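Local coordinates for protein restriction endonuclease S subunits (Thermoanaerobacter tengcongensis, PDB 3OKG) that probably binds DNA as the specificity subunit of a type I restriction-modification system, in which it would recognise the target sequence for the methyltransferase, at residues 82-94 with 99-111. Numbering follows the deposited sequence.
Sequences RKVIRSGDVIFAT and LKNIALVPPDLDG. With SO4 (sulfate ion), chain H.
V105 points into the bend made by I85 to D89. Its CG1 lies 3.5 Å from R86 O and also meets CD1 of I85. Its other methyl, CG2, packs on D89 CB and on CG2 of I91. CG1 stands anti to the backbone N (chi1 174°), which turns it to I85 and leaves CG2 for D89 and I91. The backbone of V105 is held twice: its O takes the N-H of G88 at 2.8 Å, and its N gives a nearly straight bond to D89 O.

S87 meets 99-111 with both backbone and side chain. Its N-H meets OD1 of D110 at 2.7 Å, on the anti lone pair of that oxygen. The hydroxyl OG touches CA of P107 at 3.2 Å. The other oxygen of D110, OD2, lies at the guanidinium edge of R86 and makes a long, weak salt bridge to NH1, with the two planes 45° apart. An alanine at D110 would remove both carboxylate bonds, and would probably leave the S87 N-H without its acceptor and R86 freer to turn. R86 also gives weak bonds from NE and NH2 to a sulfate, probably from the crystallisation liquor. G111 N closes this end on I85 O at 2.7 Å.

Farther along, I102 lies side by side with F92, its CD1 3.6 Å from CE1 of the ring. On this face V90 also meets I102 and L104; I91 and A103 share the other face. A type II turn, R86 to D89, leads into strand 90-93. That strand pairs with 102-104 in an antiparallel beta hairpin and with 118-121 on its other side, forming a three-stranded sheet within the DNA specificity domain of the type I S-subunit family.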
loop_
_atom_site.group_PDB
_atom_site.type_symbol
_atom_site.label_atom_id
_atom_site.label_comp_id
_atom_site.label_asym_id
_atom_site.label_seq_id
_atom_site.Cartn_x
_atom_site.Cartn_y
_atom_site.Cartn_z
ATOM N N ARG A 82 -21.386 -20.399 -21.996
ATOM C CA ARG A 82 -21.484 -21.631 -22.776
ATOM C C ARG A 82 -20.521 -22.755 -22.397
ATOM O O ARG A 82 -20.685 -23.877 -22.874
ATOM C CB ARG A 82 -21.361 -21.337 -24.281
ATOM C CG ARG A 82 -22.454 -20.426 -24.830
ATOM C CD ARG A 82 -23.813 -21.117 -24.993
ATOM N NE ARG A 82 -24.742 -20.233 -25.701
ATOM C CZ ARG A 82 -25.376 -19.196 -25.156
ATOM N NH1 ARG A 82 -25.220 -18.898 -23.862
ATOM N NH2 ARG A 82 -26.177 -18.452 -25.911
ATOM N N LYS A 83 -19.529 -22.479 -21.555
ATOM C CA LYS A 83 -18.532 -23.526 -21.252
ATOM C C LYS A 83 -18.878 -24.206 -19.952
ATOM O O LYS A 83 -19.035 -23.540 -18.939
ATOM C CB LYS A 83 -17.108 -22.940 -21.184
ATOM C CG LYS A 83 -16.554 -22.554 -22.555
ATOM C CD LYS A 83 -15.124 -22.010 -22.478
ATOM C CE LYS A 83 -14.572 -21.789 -23.904
ATOM N NZ LYS A 83 -13.170 -21.295 -23.886
ATOM N N VAL A 84 -18.981 -25.539 -19.988
ATOM C CA VAL A 84 -19.377 -26.303 -18.819
ATOM C C VAL A 84 -18.150 -26.480 -17.942
ATOM O O VAL A 84 -17.103 -26.878 -18.424
ATOM C CB VAL A 84 -19.875 -27.696 -19.211
ATOM C CG1 VAL A 84 -20.049 -28.561 -17.986
ATOM C CG2 VAL A 84 -21.170 -27.604 -20.003
ATOM N N ILE A 85 -18.256 -26.129 -16.668
ATOM C CA ILE A 85 -17.123 -26.360 -15.782
ATOM C C ILE A 85 -17.379 -27.534 -14.852
ATOM O O ILE A 85 -18.532 -27.868 -14.528
ATOM C CB ILE A 85 -16.752 -25.116 -14.966
ATOM C CG1 ILE A 85 -17.967 -24.599 -14.171
ATOM C CG2 ILE A 85 -16.246 -24.041 -15.913
ATOM C CD1 ILE A 85 -17.700 -23.315 -13.340
ATOM N N ARG A 86 -16.290 -28.137 -14.406
ATOM C CA ARG A 86 -16.358 -29.287 -13.500
ATOM C C ARG A 86 -15.474 -29.043 -12.287
ATOM O O ARG A 86 -14.499 -28.285 -12.351
ATOM C CB ARG A 86 -15.908 -30.563 -14.221
ATOM C CG ARG A 86 -16.790 -30.960 -15.420
ATOM C CD ARG A 86 -18.132 -31.517 -14.944
ATOM N NE ARG A 86 -19.013 -31.780 -16.076
ATOM C CZ ARG A 86 -20.313 -32.048 -15.976
ATOM N NH1 ARG A 86 -20.903 -32.093 -14.784
ATOM N NH2 ARG A 86 -21.024 -32.270 -17.076
ATOM N N SER A 87 -15.826 -29.672 -11.169
ATOM C CA SER A 87 -15.023 -29.550 -9.972
ATOM C C SER A 87 -13.546 -29.773 -10.295
ATOM O O SER A 87 -13.186 -30.770 -10.920
ATOM C CB SER A 87 -15.462 -30.624 -8.958
ATOM O OG SER A 87 -14.787 -30.417 -7.737
ATOM N N GLY A 88 -12.688 -28.872 -9.838
ATOM C CA GLY A 88 -11.267 -29.050 -10.062
ATOM C C GLY A 88 -10.742 -28.416 -11.337
ATOM O O GLY A 88 -9.524 -28.393 -11.553
ATOM N N ASP A 89 -11.626 -27.908 -12.201
ATOM C CA ASP A 89 -11.121 -27.242 -13.406
ATOM C C ASP A 89 -10.377 -25.987 -12.953
ATOM O O ASP A 89 -10.720 -25.397 -11.936
ATOM C CB ASP A 89 -12.245 -26.763 -14.337
ATOM C CG ASP A 89 -12.882 -27.890 -15.140
ATOM O OD1 ASP A 89 -12.334 -29.005 -15.178
ATOM O OD2 ASP A 89 -13.945 -27.647 -15.733
ATOM N N VAL A 90 -9.393 -25.562 -13.734
ATOM C CA VAL A 90 -8.845 -24.232 -13.594
ATOM C C VAL A 90 -9.431 -23.397 -14.709
ATOM O O VAL A 90 -9.427 -23.822 -15.867
ATOM C CB VAL A 90 -7.299 -24.271 -13.683
ATOM C CG1 VAL A 90 -6.719 -22.839 -13.724
ATOM C CG2 VAL A 90 -6.728 -25.067 -12.491
ATOM N N ILE A 91 -9.933 -22.205 -14.393
ATOM C CA ILE A 91 -10.383 -21.316 -15.459
ATOM C C ILE A 91 -9.435 -20.135 -15.534
ATOM O O ILE A 91 -9.076 -19.550 -14.532
ATOM C CB ILE A 91 -11.845 -20.855 -15.253
ATOM C CG1 ILE A 91 -12.017 -20.293 -13.837
ATOM C CG2 ILE A 91 -12.771 -22.062 -15.357
ATOM C CD1 ILE A 91 -13.412 -19.627 -13.604
ATOM N N PHE A 92 -9.044 -19.783 -16.748
ATOM C CA PHE A 92 -7.944 -18.847 -16.970
ATOM C C PHE A 92 -8.417 -17.819 -18.011
ATOM O O PHE A 92 -8.660 -18.180 -19.160
ATOM C CB PHE A 92 -6.771 -19.663 -17.550
ATOM C CG PHE A 92 -5.556 -18.837 -17.876
ATOM C CD1 PHE A 92 -4.463 -18.828 -17.026
ATOM C CD2 PHE A 92 -5.504 -18.089 -19.058
ATOM C CE1 PHE A 92 -3.340 -18.081 -17.329
ATOM C CE2 PHE A 92 -4.387 -17.343 -19.366
ATOM C CZ PHE A 92 -3.301 -17.333 -18.501
ATOM N N ALA A 93 -8.626 -16.573 -17.606
ATOM C CA ALA A 93 -9.185 -15.590 -18.545
ATOM C C ALA A 93 -8.182 -15.345 -19.665
ATOM O O ALA A 93 -6.999 -15.146 -19.393
ATOM C CB ALA A 93 -9.504 -14.291 -17.834
ATOM N N THR A 94 -8.645 -15.376 -20.917
ATOM C CA THR A 94 -7.750 -15.119 -22.039
ATOM C C THR A 94 -7.632 -13.621 -22.347
ATOM O O THR A 94 -6.690 -13.212 -22.984
ATOM C CB THR A 94 -8.131 -15.912 -23.285
ATOM O OG1 THR A 94 -9.520 -15.693 -23.604
ATOM C CG2 THR A 94 -7.889 -17.393 -23.028
ATOM N N LEU A 99 -3.908 -9.805 -15.427
ATOM C CA LEU A 99 -4.725 -9.455 -14.266
ATOM C C LEU A 99 -4.863 -10.651 -13.290
ATOM O O LEU A 99 -5.163 -10.468 -12.126
ATOM C CB LEU A 99 -6.103 -8.958 -14.704
ATOM C CG LEU A 99 -6.167 -7.595 -15.403
ATOM C CD1 LEU A 99 -7.585 -7.247 -15.871
ATOM C CD2 LEU A 99 -5.617 -6.515 -14.497
ATOM N N LYS A 100 -4.642 -11.853 -13.802
ATOM C CA LYS A 100 -4.741 -13.099 -13.034
ATOM C C LYS A 100 -6.168 -13.408 -12.615
ATOM O O LYS A 100 -6.418 -13.891 -11.505
ATOM C CB LYS A 100 -3.826 -13.094 -11.803
ATOM C CG LYS A 100 -2.418 -12.592 -12.071
ATOM C CD LYS A 100 -1.576 -13.582 -12.790
ATOM C CE LYS A 100 -0.096 -13.116 -12.728
ATOM N NZ LYS A 100 0.809 -14.083 -13.408
ATOM N N ASN A 101 -7.106 -13.158 -13.515
ATOM C CA ASN A 101 -8.447 -13.698 -13.337
ATOM C C ASN A 101 -8.404 -15.193 -13.617
ATOM O O ASN A 101 -8.750 -15.680 -14.696
ATOM C CB ASN A 101 -9.440 -12.943 -14.229
ATOM C CG ASN A 101 -9.686 -11.549 -13.708
ATOM O OD1 ASN A 101 -9.496 -10.562 -14.416
ATOM N ND2 ASN A 101 -10.062 -11.462 -12.433
ATOM N N ILE A 102 -7.939 -15.930 -12.618
ATOM C CA ILE A 102 -7.612 -17.332 -12.807
ATOM C C ILE A 102 -8.021 -18.009 -11.519
ATOM O O ILE A 102 -7.641 -17.530 -10.454
ATOM C CB ILE A 102 -6.099 -17.516 -12.963
ATOM C CG1 ILE A 102 -5.583 -16.765 -14.216
ATOM C CG2 ILE A 102 -5.740 -19.019 -13.010
ATOM C CD1 ILE A 102 -4.070 -16.549 -14.188
ATOM N N ALA A 103 -8.763 -19.115 -11.594
ATOM C CA ALA A 103 -9.350 -19.666 -10.362
ATOM C C ALA A 103 -9.584 -21.130 -10.482
ATOM O O ALA A 103 -9.679 -21.648 -11.588
ATOM C CB ALA A 103 -10.662 -18.970 -10.069
ATOM N N LEU A 104 -9.717 -21.783 -9.330
ATOM C CA LEU A 104 -9.979 -23.218 -9.266
ATOM C C LEU A 104 -11.446 -23.426 -8.970
ATOM O O LEU A 104 -11.995 -22.798 -8.078
ATOM C CB LEU A 104 -9.149 -23.848 -8.150
ATOM C CG LEU A 104 -9.320 -25.351 -7.882
ATOM C CD1 LEU A 104 -8.779 -26.173 -9.070
ATOM C CD2 LEU A 104 -8.613 -25.718 -6.577
ATOM N N VAL A 105 -12.091 -24.279 -9.745
ATOM C CA VAL A 105 -13.527 -24.453 -9.615
ATOM C C VAL A 105 -13.808 -25.402 -8.440
ATOM O O VAL A 105 -13.323 -26.534 -8.438
ATOM C CB VAL A 105 -14.126 -25.034 -10.919
ATOM C CG1 VAL A 105 -15.639 -25.353 -10.733
ATOM C CG2 VAL A 105 -13.904 -24.055 -12.100
ATOM N N PRO A 106 -14.553 -24.935 -7.441
ATOM C CA PRO A 106 -14.869 -25.762 -6.268
ATOM C C PRO A 106 -15.873 -26.850 -6.627
ATOM O O PRO A 106 -16.411 -26.812 -7.733
ATOM C CB PRO A 106 -15.500 -24.760 -5.300
ATOM C CG PRO A 106 -16.088 -23.714 -6.179
ATOM C CD PRO A 106 -15.161 -23.596 -7.355
ATOM N N PRO A 107 -16.129 -27.803 -5.731
ATOM C CA PRO A 107 -17.083 -28.860 -6.076
ATOM C C PRO A 107 -18.527 -28.363 -6.169
ATOM O O PRO A 107 -19.279 -28.912 -6.967
ATOM C CB PRO A 107 -16.867 -29.907 -4.957
ATOM C CG PRO A 107 -16.031 -29.212 -3.913
ATOM C CD PRO A 107 -15.206 -28.222 -4.656
ATOM N N ASP A 108 -18.894 -27.334 -5.404
ATOM C CA ASP A 108 -20.252 -26.799 -5.431
ATOM C C ASP A 108 -20.630 -26.285 -6.821
ATOM O O ASP A 108 -21.799 -26.201 -7.160
ATOM C CB ASP A 108 -20.435 -25.704 -4.357
ATOM C CG ASP A 108 -19.095 -25.132 -3.849
ATOM O OD1 ASP A 108 -18.191 -25.919 -3.410
ATOM O OD2 ASP A 108 -18.962 -23.882 -3.868
ATOM N N LEU A 109 -19.631 -25.984 -7.645
ATOM C CA LEU A 109 -19.885 -25.433 -8.983
ATOM C C LEU A 109 -19.770 -26.476 -10.112
ATOM O O LEU A 109 -19.777 -26.131 -11.293
ATOM C CB LEU A 109 -18.938 -24.246 -9.254
ATOM C CG LEU A 109 -19.268 -23.001 -8.447
ATOM C CD1 LEU A 109 -18.347 -21.814 -8.768
ATOM C CD2 LEU A 109 -20.725 -22.640 -8.702
ATOM N N ASP A 110 -19.672 -27.748 -9.756
ATOM C CA ASP A 110 -19.621 -28.800 -10.766
ATOM C C ASP A 110 -20.835 -28.771 -11.691
ATOM O O ASP A 110 -21.978 -28.722 -11.234
ATOM C CB ASP A 110 -19.517 -30.187 -10.111
ATOM C CG ASP A 110 -19.140 -31.267 -11.115
ATOM O OD1 ASP A 110 -17.970 -31.319 -11.543
ATOM O OD2 ASP A 110 -20.020 -32.058 -11.502
ATOM N N GLY A 111 -20.581 -28.788 -12.989
ATOM C CA GLY A 111 -21.641 -28.846 -13.971
ATOM C C GLY A 111 -22.272 -27.504 -14.238
ATOM O O GLY A 111 -23.260 -27.413 -14.971
HETATM S S SO4 H . -18.114 -32.868 -19.671
HETATM O O1 SO4 H . -19.041 -33.835 -20.259
HETATM O O2 SO4 H . -17.714 -33.342 -18.347
HETATM O O3 SO4 H . -16.931 -32.740 -20.531
HETATM O O4 SO4 H . -18.769 -31.565 -19.541
#